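Local coordinates for protein soluble epoxide hydrolase (Bacillus megaterium, PDB 4INZ) that belongs to the alpha/beta hydrolase fold family of soluble enzymes, with a mixed central sheet flanked by helices and further helices inserted between two of its strands, at residues A[66-71]-A[101-106]; A[123-128]-A[269-274]; A[221-226]-A[234-239]; A[257-262]-A[282-287]. The protein carries 1 engineered substitution. All blocks are in the same frame, centred on the assembly; numbering follows the deposited sequence. Where two conformers were deposited one is given.

Contact 1. Residues A[66-71]-A[101-106]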
# COMPACT_ATOMS: atom_id res chain seq x y z
N HIS A 66 -9.31 -16.01 5.84
CA HIS A 66 -8.76 -16.30 4.52
C HIS A 66 -7.87 -15.12 4.15
O HIS A 66 -8.36 -14.08 3.72
CB HIS A 66 -9.88 -16.46 3.49
CG HIS A 66 -9.39 -16.82 2.12
ND1 HIS A 66 -10.20 -16.77 1.00
CD2 HIS A 66 -8.18 -17.23 1.68
CE1 HIS A 66 -9.51 -17.14 -0.06
NE2 HIS A 66 -8.28 -17.43 0.32
N THR A 67 -6.57 -15.29 4.34
CA THR A 67 -5.62 -14.21 4.09
C THR A 67 -5.18 -14.23 2.63
O THR A 67 -4.61 -15.21 2.17
CB THR A 67 -4.38 -14.32 4.99
OG1 THR A 67 -3.78 -15.60 4.82
CG2 THR A 67 -4.77 -14.14 6.46
N VAL A 68 -5.44 -13.14 1.92
CA VAL A 68 -5.03 -13.00 0.53
C VAL A 68 -4.18 -11.74 0.36
O VAL A 68 -4.61 -10.64 0.70
CB VAL A 68 -6.27 -12.92 -0.40
CG1 VAL A 68 -5.87 -12.55 -1.81
CG2 VAL A 68 -7.02 -14.24 -0.39
N ALA A 69 -2.96 -11.92 -0.16
CA ALA A 69 -2.10 -10.78 -0.45
C ALA A 69 -1.93 -10.64 -1.96
O ALA A 69 -1.39 -11.53 -2.62
CB ALA A 69 -0.73 -10.93 0.24
N LEU A 70 -2.42 -9.53 -2.50
CA LEU A 70 -2.44 -9.30 -3.94
C LEU A 70 -1.12 -8.69 -4.43
O LEU A 70 -0.53 -7.85 -3.75
CB LEU A 70 -3.58 -8.34 -4.28
CG LEU A 70 -3.91 -8.04 -5.74
CD1 LEU A 70 -4.35 -9.31 -6.46
CD2 LEU A 70 -5.01 -6.98 -5.79
N ASP A 71 -0.66 -9.13 -5.61
CA ASP A 71 0.36 -8.39 -6.33
C ASP A 71 -0.35 -7.39 -7.23
O ASP A 71 -1.07 -7.80 -8.15
CB ASP A 71 1.24 -9.32 -7.19
CG ASP A 71 2.18 -10.19 -6.36
OD1 ASP A 71 2.57 -9.79 -5.24
OD2 ASP A 71 2.55 -11.27 -6.86
N GLU A 101 -14.89 -9.68 -5.17
CA GLU A 101 -15.99 -10.46 -5.72
C GLU A 101 -15.49 -11.74 -6.38
O GLU A 101 -16.13 -12.79 -6.28
CB GLU A 101 -16.79 -9.64 -6.71
CG GLU A 101 -17.55 -8.50 -6.08
CD GLU A 101 -18.67 -8.00 -6.96
OE1 GLU A 101 -18.75 -8.44 -8.12
OE2 GLU A 101 -19.48 -7.17 -6.48
N GLY A 102 -14.35 -11.65 -7.06
CA GLY A 102 -13.80 -12.80 -7.76
C GLY A 102 -13.45 -13.93 -6.81
O GLY A 102 -13.57 -15.11 -7.15
N LEU A 103 -13.02 -13.56 -5.61
CA LEU A 103 -12.65 -14.52 -4.58
C LEU A 103 -13.88 -15.11 -3.89
O LEU A 103 -13.77 -16.06 -3.11
CB LEU A 103 -11.74 -13.87 -3.54
CG LEU A 103 -10.35 -13.50 -4.04
CD1 LEU A 103 -9.62 -12.67 -3.00
CD2 LEU A 103 -9.56 -14.76 -4.39
N GLY A 104 -15.05 -14.54 -4.18
CA GLY A 104 -16.30 -15.08 -3.68
C GLY A 104 -16.89 -14.31 -2.51
O GLY A 104 -17.79 -14.81 -1.83
N TYR A 105 -16.41 -13.10 -2.28
CA TYR A 105 -16.84 -12.30 -1.13
C TYR A 105 -17.62 -11.04 -1.53
O TYR A 105 -17.51 -10.56 -2.66
CB TYR A 105 -15.62 -11.90 -0.29
CG TYR A 105 -14.88 -13.09 0.27
CD1 TYR A 105 -13.84 -13.68 -0.45
CD2 TYR A 105 -15.23 -13.64 1.49
CE1 TYR A 105 -13.16 -14.77 0.05
CE2 TYR A 105 -14.55 -14.73 2.00
CZ TYR A 105 -13.52 -15.29 1.28
OH TYR A 105 -12.84 -16.38 1.78
N SER A 106 -18.40 -10.52 -0.59
CA SER A 106 -19.09 -9.24 -0.77
C SER A 106 -18.46 -8.15 0.10
O SER A 106 -18.78 -6.97 -0.03
CB SER A 106 -20.58 -9.38 -0.45
OG SER A 106 -20.79 -9.80 0.89
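Strand 66-70, an inner strand of the central sheet, meets the turn that ends helix 89-102, with H66 and V68 on the strand facing Y105 and L103 on the turn. The turn is a Schellman motif: G104 leaves the helix with positive phi (103°), and the side chains before and after it, L103 and Y105, both point at the strand. H66 ND1 donates to Y105 OH at 2.8 Å with an N-H...O angle of 152°, and the hydroxyl lies close to the imidazole plane. The two rings touch along their edges without stacking, with centroids 5.8 Å apart and planes turned by 47°. Y105 OH also bonds to the carbonyl O of G38, and H66 NE2 to S34 OG, which fixes the imidazole at both nitrogens and limits its rotation. One imidazole face carries V68 CG2, 3.5 Å above the plane and toward the rim. Deeper in, the methyl ends of V68 and L103 meet head-on: both V68 methyls border L103 CD1, CG1 at 3.9 Å. Y32 of strand 28-36 touches both side chains. Strand 66-70 leads through helix 89-102 to strand 108-112, parallel to it with strand 40-44 between; the contact closes the helix end onto the first strand of a beta-alpha-beta crossover of the alpha/beta hydrolase fold.

Contact 2. Residues A[123-128]-A[269-274]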
# COMPACT_ATOMS: atom_id res chain seq x y z
N PHE A 123 -10.68 3.25 -2.15
CA PHE A 123 -11.65 2.18 -2.31
C PHE A 123 -12.65 2.14 -1.16
O PHE A 123 -13.86 1.97 -1.38
CB PHE A 123 -10.95 0.82 -2.43
CG PHE A 123 -11.91 -0.33 -2.55
CD1 PHE A 123 -12.49 -0.65 -3.77
CD2 PHE A 123 -12.26 -1.07 -1.43
CE1 PHE A 123 -13.39 -1.70 -3.88
CE2 PHE A 123 -13.15 -2.13 -1.53
CZ PHE A 123 -13.72 -2.44 -2.76
N ALA A 124 -12.16 2.29 0.07
CA ALA A 124 -13.04 2.27 1.24
C ALA A 124 -14.03 3.43 1.22
O ALA A 124 -15.19 3.28 1.60
CB ALA A 124 -12.21 2.30 2.54
N TYR A 125 -13.57 4.60 0.77
CA TYR A 125 -14.44 5.77 0.69
C TYR A 125 -15.52 5.58 -0.37
O TYR A 125 -16.68 5.96 -0.17
CB TYR A 125 -13.62 7.03 0.38
CG TYR A 125 -13.17 7.80 1.60
CD1 TYR A 125 -13.96 8.83 2.12
CD2 TYR A 125 -11.96 7.53 2.22
CE1 TYR A 125 -13.56 9.55 3.24
CE2 TYR A 125 -11.55 8.24 3.34
CZ TYR A 125 -12.35 9.25 3.84
OH TYR A 125 -11.94 9.96 4.95
N ARG A 126 -15.15 4.99 -1.51
CA ARG A 126 -16.09 4.84 -2.61
C ARG A 126 -16.98 3.61 -2.45
O ARG A 126 -18.14 3.62 -2.86
CB ARG A 126 -15.34 4.77 -3.95
CG ARG A 126 -14.55 6.02 -4.29
CD ARG A 126 -13.92 5.92 -5.67
NE ARG A 126 -13.17 7.12 -6.02
CZ ARG A 126 -12.41 7.24 -7.11
NH1 ARG A 126 -12.28 6.22 -7.95
NH2 ARG A 126 -11.76 8.38 -7.35
N TYR A 127 -16.43 2.56 -1.85
CA TYR A 127 -17.16 1.31 -1.68
C TYR A 127 -17.12 0.84 -0.24
O TYR A 127 -16.69 -0.28 0.04
CB TYR A 127 -16.57 0.22 -2.58
CG TYR A 127 -16.70 0.45 -4.07
CD1 TYR A 127 -17.81 0.01 -4.77
CD2 TYR A 127 -15.69 1.10 -4.78
CE1 TYR A 127 -17.93 0.21 -6.13
CE2 TYR A 127 -15.80 1.30 -6.14
CZ TYR A 127 -16.92 0.86 -6.82
OH TYR A 127 -17.03 1.06 -8.18
N PRO A 128 -17.60 1.68 0.70
CA PRO A 128 -17.51 1.32 2.11
C PRO A 128 -18.23 0.01 2.44
O PRO A 128 -17.90 -0.63 3.43
CB PRO A 128 -18.19 2.49 2.82
CG PRO A 128 -19.03 3.14 1.77
CD PRO A 128 -18.27 2.97 0.50
N GLU A 269 -11.34 13.57 12.32
CA GLU A 269 -12.36 14.42 11.71
C GLU A 269 -12.88 13.76 10.43
O GLU A 269 -14.05 13.92 10.07
CB GLU A 269 -11.81 15.81 11.38
CG GLU A 269 -12.84 16.73 10.73
CD GLU A 269 -12.22 17.82 9.86
OE1 GLU A 269 -12.81 18.14 8.80
OE2 GLU A 269 -11.16 18.37 10.23
N TYR A 270 -12.01 13.03 9.75
CA TYR A 270 -12.36 12.37 8.49
C TYR A 270 -12.78 10.93 8.71
O TYR A 270 -13.48 10.35 7.89
CB TYR A 270 -11.18 12.39 7.52
CG TYR A 270 -10.77 13.78 7.13
CD1 TYR A 270 -11.46 14.49 6.15
CD2 TYR A 270 -9.68 14.40 7.74
CE1 TYR A 270 -11.09 15.77 5.80
CE2 TYR A 270 -9.30 15.68 7.39
CZ TYR A 270 -10.01 16.36 6.42
OH TYR A 270 -9.63 17.63 6.07
N VAL A 271 -12.32 10.36 9.82
CA VAL A 271 -12.54 8.96 10.15
C VAL A 271 -12.88 8.83 11.63
O VAL A 271 -12.01 8.55 12.44
CB VAL A 271 -11.26 8.12 9.87
CG1 VAL A 271 -11.56 6.64 9.95
CG2 VAL A 271 -10.66 8.48 8.50
N PRO A 272 -14.15 9.06 11.98
CA PRO A 272 -14.56 9.18 13.39
C PRO A 272 -14.30 7.94 14.26
O PRO A 272 -14.01 8.09 15.45
CB PRO A 272 -16.07 9.45 13.29
CG PRO A 272 -16.26 10.04 11.93
CD PRO A 272 -15.26 9.34 11.05
N ASN A 273 -14.43 6.75 13.69
CA ASN A 273 -14.20 5.54 14.45
C ASN A 273 -12.83 4.99 14.13
O ASN A 273 -12.69 3.95 13.49
CB ASN A 273 -15.27 4.49 14.13
CG ASN A 273 -15.16 3.26 15.01
OD1 ASN A 273 -14.18 3.08 15.74
ND2 ASN A 273 -16.15 2.38 14.92
N ILE A 274 -11.80 5.70 14.59
CA ILE A 274 -10.43 5.32 14.27
C ILE A 274 -9.59 5.10 15.52
O ILE A 274 -9.81 5.75 16.56
CB ILE A 274 -9.76 6.40 13.39
CG1 ILE A 274 -8.52 5.83 12.69
CG2 ILE A 274 -9.43 7.64 14.21
CD1 ILE A 274 -8.03 6.68 11.54
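The closest CA atoms of the two segments are those of Y125 and V271, 10.2 Å apart, so a long side chain has to bridge the gap. Segment 123-128 holds the last turn of helix 115-126, closed by Y127 N bonding to F123 O at 2.7 Å before Y127 leaves the helical conformation. Segment 269-274 is an irregular loop running into strand 274-279, the outermost strand at its end of the sheet. The span is made by Y125, whose phenol end does all the touching. Its hydroxyl arrives beside the loop backbone, with Y125 OH 3.3 Å from Y270 O, 3.6 Å from Y270 CB and 4.1 Å from V271 CG2. The hydroxyl is buried and has clear partners beyond the loop, H141 NE2 and the carbonyl O of E242, so the phenol links the loop residues H141 and E242 to the helix end. Y270 sets out toward the helix, but with CG anti to its carbonyl carbon (chi1 -62°) the ring turns off, laying itself nearly parallel to the ring of Y143 and also meeting H141. V271 also packs on H141 and on V248 of strand 248-253. In this fold the helix after strand 108-112 follows the sharp turn known as the nucleophile elbow; here the tail of that helix meets the connection between the last two strands of the sheet, a buried contact at the outer-strand end of the alpha/beta hydrolase sheet.

Contact 3. Residues A[221-226]-A[234-239]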
# COMPACT_ATOMS: atom_id res chain seq x y z
N ARG A 221 3.22 8.53 -12.17
CA ARG A 221 3.16 9.46 -13.29
C ARG A 221 1.74 9.91 -13.63
O ARG A 221 1.53 10.70 -14.55
CB ARG A 221 3.88 8.86 -14.51
CG ARG A 221 5.37 8.79 -14.26
CD ARG A 221 6.13 7.90 -15.22
NE ARG A 221 7.56 7.98 -14.92
CZ ARG A 221 8.51 7.33 -15.59
NH1 ARG A 221 8.20 6.54 -16.60
NH2 ARG A 221 9.78 7.48 -15.23
N ASN A 222 0.78 9.40 -12.86
CA ASN A 222 -0.61 9.85 -12.95
C ASN A 222 -1.00 10.74 -11.78
O ASN A 222 -2.10 11.29 -11.77
CB ASN A 222 -1.56 8.66 -13.01
CG ASN A 222 -1.47 7.92 -14.33
OD1 ASN A 222 -1.30 8.53 -15.38
ND2 ASN A 222 -1.59 6.60 -14.28
N LEU A 223 -0.11 10.88 -10.80
CA LEU A 223 -0.42 11.70 -9.62
C LEU A 223 -0.67 13.16 -9.99
O LEU A 223 0.04 13.74 -10.81
CB LEU A 223 0.69 11.59 -8.59
CG LEU A 223 0.85 10.23 -7.92
CD1 LEU A 223 2.11 10.18 -7.07
CD2 LEU A 223 -0.38 9.91 -7.08
N LYS A 224 -1.68 13.75 -9.36
CA LYS A 224 -2.02 15.14 -9.60
C LYS A 224 -1.72 15.95 -8.35
O LYS A 224 -2.63 16.36 -7.63
CB LYS A 224 -3.49 15.28 -10.00
CG LYS A 224 -3.85 14.54 -11.28
CD LYS A 224 -3.12 15.14 -12.48
CE LYS A 224 -2.43 14.07 -13.33
NZ LYS A 224 -3.37 13.09 -13.93
N ILE A 225 -0.44 16.15 -8.09
CA ILE A 225 -0.01 16.82 -6.86
C ILE A 225 1.12 17.79 -7.14
O ILE A 225 1.90 18.11 -6.25
CB ILE A 225 0.48 15.81 -5.80
CG1 ILE A 225 1.71 15.04 -6.31
CG2 ILE A 225 -0.64 14.86 -5.42
CD1 ILE A 225 2.34 14.12 -5.28
N PHE A 226 1.19 18.27 -8.38
CA PHE A 226 2.33 19.08 -8.80
C PHE A 226 1.97 20.53 -9.13
O PHE A 226 2.71 21.45 -8.75
CB PHE A 226 3.06 18.40 -9.96
CG PHE A 226 3.51 17.00 -9.64
CD1 PHE A 226 4.51 16.77 -8.71
CD2 PHE A 226 2.91 15.91 -10.25
CE1 PHE A 226 4.91 15.49 -8.40
CE2 PHE A 226 3.31 14.62 -9.94
CZ PHE A 226 4.31 14.41 -9.02
N LYS A 234 -8.99 18.86 -2.40
CA LYS A 234 -9.22 18.41 -1.03
C LYS A 234 -8.72 16.99 -0.78
O LYS A 234 -8.31 16.65 0.33
CB LYS A 234 -10.70 18.51 -0.66
CG LYS A 234 -11.22 19.93 -0.49
CD LYS A 234 -12.20 20.30 -1.60
CE LYS A 234 -12.85 21.67 -1.36
NZ LYS A 234 -13.73 21.70 -0.15
N SER A 235 -8.76 16.15 -1.81
CA SER A 235 -8.32 14.76 -1.64
C SER A 235 -7.33 14.33 -2.72
O SER A 235 -7.37 14.82 -3.85
CB SER A 235 -9.52 13.81 -1.58
OG SER A 235 -10.37 13.97 -2.70
N LEU A 236 -6.44 13.41 -2.37
CA LEU A 236 -5.40 12.94 -3.28
C LEU A 236 -5.99 12.41 -4.59
O LEU A 236 -5.47 12.67 -5.67
CB LEU A 236 -4.55 11.87 -2.59
CG LEU A 236 -3.43 11.22 -3.41
CD1 LEU A 236 -2.45 12.26 -3.92
CD2 LEU A 236 -2.72 10.17 -2.57
N PHE A 237 -7.08 11.65 -4.46
CA PHE A 237 -7.87 11.19 -5.59
C PHE A 237 -9.32 11.64 -5.37
O PHE A 237 -9.75 11.79 -4.23
CB PHE A 237 -7.79 9.67 -5.71
CG PHE A 237 -6.38 9.15 -5.78
CD1 PHE A 237 -5.60 9.39 -6.90
CD2 PHE A 237 -5.83 8.41 -4.73
CE1 PHE A 237 -4.29 8.92 -6.97
CE2 PHE A 237 -4.53 7.93 -4.80
CZ PHE A 237 -3.76 8.18 -5.91
N PRO A 238 -10.06 11.88 -6.46
CA PRO A 238 -11.41 12.46 -6.32
C PRO A 238 -12.33 11.64 -5.43
O PRO A 238 -12.44 10.42 -5.60
CB PRO A 238 -11.93 12.47 -7.77
CG PRO A 238 -10.70 12.58 -8.59
CD PRO A 238 -9.67 11.73 -7.86
N LEU A 239 -12.99 12.32 -4.49
CA LEU A 239 -13.94 11.67 -3.59
C LEU A 239 -15.18 12.54 -3.39
O LEU A 239 -15.09 13.76 -3.32
CB LEU A 239 -13.29 11.39 -2.24
CG LEU A 239 -12.25 10.27 -2.21
CD1 LEU A 239 -11.65 10.10 -0.82
CD2 LEU A 239 -12.88 8.96 -2.67
O HOH W 1 -3.60 12.23 -7.68
O HOH W 2 -5.30 15.47 -6.73
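I225 carries its CG1 between the backbone N and the carbonyl carbon (chi1 62°), which leaves CG2 as the branch that meets L236. L236, with CG anti to the backbone N (chi1 178°), extends across to it, and the methyls I225 CG2 and L236 CD1 come within 3.5 Å. On its other branch I225 covers its own neighbour, CG1 standing 3.7 Å above the centre of the F226 ring. L223 sends CD2 obliquely to the far rim of the F237 ring, 4.0 Å from F237 CZ and nearly as close to CE1, while L236 CG lies over one face of the same ring, offset toward its edge. The segments flank helix 228-231, within the helical insertion between strands 131-137 and 248-253 that forms the cap of many alpha/beta hydrolases, and I225 also touches L149 of helix 142-151 while F237 packs on T122 of helix 115-126. Beside these apolar pairs two waters bridge the backbones. One accepts from K224 N and donates to L236 O at 2.8 Å; the other donates to K224 O and, at 3.0 Å, to L236 O, so this carbonyl takes two water hydrogens. Within segment 234-239, S235 OG donates to F237 O at 2.7 Å from above the carbonyl plane, 43° out of it, so the serine hydroxyl spans L236 to grip the carbonyl of F237.

Contact 4. Residues A[257-262]-A[282-287]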
# COMPACT_ATOMS: atom_id res chain seq x y z
N PRO A 257 10.71 8.06 6.61
CA PRO A 257 11.21 9.28 5.97
C PRO A 257 10.31 9.80 4.84
O PRO A 257 10.52 10.91 4.37
CB PRO A 257 12.55 8.84 5.38
CG PRO A 257 12.36 7.39 5.08
CD PRO A 257 11.48 6.87 6.19
N THR A 258 9.33 9.01 4.43
CA THR A 258 8.48 9.36 3.29
C THR A 258 7.15 9.99 3.70
O THR A 258 6.59 10.81 2.98
CB THR A 258 8.19 8.11 2.44
OG1 THR A 258 9.42 7.55 1.98
CG2 THR A 258 7.33 8.48 1.25
N PHE A 259 6.62 9.58 4.85
CA PHE A 259 5.37 10.15 5.36
C PHE A 259 5.57 10.67 6.78
O PHE A 259 5.91 9.92 7.69
CB PHE A 259 4.23 9.12 5.29
CG PHE A 259 3.88 8.70 3.90
CD1 PHE A 259 3.01 9.45 3.12
CD2 PHE A 259 4.44 7.55 3.35
CE1 PHE A 259 2.70 9.06 1.83
CE2 PHE A 259 4.13 7.16 2.06
CZ PHE A 259 3.27 7.92 1.29
N MET A 260 5.35 11.97 6.95
CA MET A 260 5.58 12.65 8.22
C MET A 260 4.48 12.33 9.21
O MET A 260 3.36 12.00 8.83
CB MET A 260 5.69 14.16 8.00
CG MET A 260 6.84 14.58 7.10
SD MET A 260 8.47 14.17 7.78
CE MET A 260 8.82 12.60 6.98
N PRO A 261 4.78 12.43 10.52
CA PRO A 261 3.79 12.10 11.54
C PRO A 261 2.53 12.95 11.46
O PRO A 261 1.46 12.48 11.86
CB PRO A 261 4.54 12.39 12.85
CG PRO A 261 5.97 12.26 12.51
CD PRO A 261 6.10 12.75 11.10
N GLU A 262 2.64 14.18 10.96
CA GLU A 262 1.49 15.10 10.93
C GLU A 262 0.36 14.61 10.02
O GLU A 262 -0.75 15.15 10.07
CB GLU A 262 1.92 16.51 10.53
CG GLU A 262 2.75 17.24 11.59
CD GLU A 262 4.21 16.80 11.58
OE1 GLU A 262 4.64 16.16 10.60
OE2 GLU A 262 4.92 17.10 12.56
N ALA A 282 9.96 1.80 14.46
CA ALA A 282 9.75 1.32 13.10
C ALA A 282 9.70 2.46 12.12
O ALA A 282 9.30 3.58 12.46
CB ALA A 282 8.49 0.50 13.00
N SER A 283 10.10 2.16 10.89
CA SER A 283 10.14 3.15 9.83
C SER A 283 8.96 2.92 8.90
O SER A 283 7.83 2.74 9.34
CB SER A 283 11.48 3.06 9.09
OG SER A 283 11.63 4.13 8.17
N HIS A 284 9.23 2.89 7.60
CA HIS A 284 8.17 2.89 6.58
C HIS A 284 7.23 1.68 6.58
O HIS A 284 6.07 1.78 6.15
CB HIS A 284 8.80 3.03 5.19
CG HIS A 284 7.81 3.12 4.08
ND1 HIS A 284 6.94 4.19 3.94
CD2 HIS A 284 7.54 2.29 3.05
CE1 HIS A 284 6.18 4.00 2.87
NE2 HIS A 284 6.53 2.85 2.31
N ALA A 285 7.73 0.54 7.02
CA ALA A 285 7.00 -0.72 6.84
C ALA A 285 6.93 -1.56 8.12
O ALA A 285 7.56 -2.62 8.23
CB ALA A 285 7.60 -1.53 5.71
N PRO A 286 6.14 -1.09 9.10
CA PRO A 286 6.04 -1.77 10.40
C PRO A 286 5.66 -3.23 10.26
O PRO A 286 6.09 -4.04 11.07
CB PRO A 286 4.89 -1.02 11.09
CG PRO A 286 4.89 0.34 10.46
CD PRO A 286 5.28 0.10 9.02
N GLN A 287 4.87 -3.57 9.25
CA GLN A 287 4.33 -4.92 9.18
C GLN A 287 5.41 -6.01 9.14
O GLN A 287 5.20 -7.09 9.68
CB GLN A 287 3.31 -5.07 8.03
CG GLN A 287 3.88 -5.00 6.62
CD GLN A 287 3.92 -3.59 6.07
OE1 GLN A 287 4.25 -2.65 6.78
NE2 GLN A 287 3.58 -3.44 4.78
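Ring contact comes first: F259 and H284 meet edge to edge, with H284 CE1 3.9 Å from F259 CE2 and 4.0 Å from F259 CD2. Each touching carbon lies near the plane of the other ring, so neither face is covered by this pair. H284 sets out toward segment 257-262, and with CG anti to the backbone N (chi1 -177°) its ring presents CE1 to F259. A second touch is between an aliphatic carbon and a hydroxyl: P257 CD rests 3.4 Å from S283 OG, which also makes a weak hydrogen bond to the carbonyl O of Q255. The polar links run through residues just beyond the segments. H284 ND1 bonds to D256 OD2, while the other oxygen of that carboxylate takes T258 N, so D256 ties the loop backbone to the histidine. E289 works likewise on the other segment, its two carboxylate oxygens accepting from S283 N and A285 N, the latter residue being the N-cap of helix 286-289. An acid after strand 248-253 paired with a histidine after strand 274-279 is consistent with the usual layout of a triad in this fold. Around the contact, H284 also meets the ring of H113, M260 leans on helix 153-158, and P286 packs against L279 of strand 274-279 and F137 of strand 131-137, placing both loops at the ends of neighbouring sheet strands.

Overall arrangement
Contact 2 is buried, contacts 1 and 3 partly so, and contact 4 lies at the surface although nearest the chain centre. Contacts 1 and 2 both involve a helix end, held to a strand in contact 1 by an imidazole-phenol hydrogen bond and to the loop between the last two strands in contact 2 by one long phenol. Contact 3, nested in the chain loop that contact 2 closes, is apolar with bridging waters and touches it directly: R126 NH2 probably bonds to P238 O, and L239 packs on Y125 and R126. Contact 4 joins loops at strand ends, and its polar strength comes from carboxylates outside it; it lies on the opposite side of the chain's centre from contact 1.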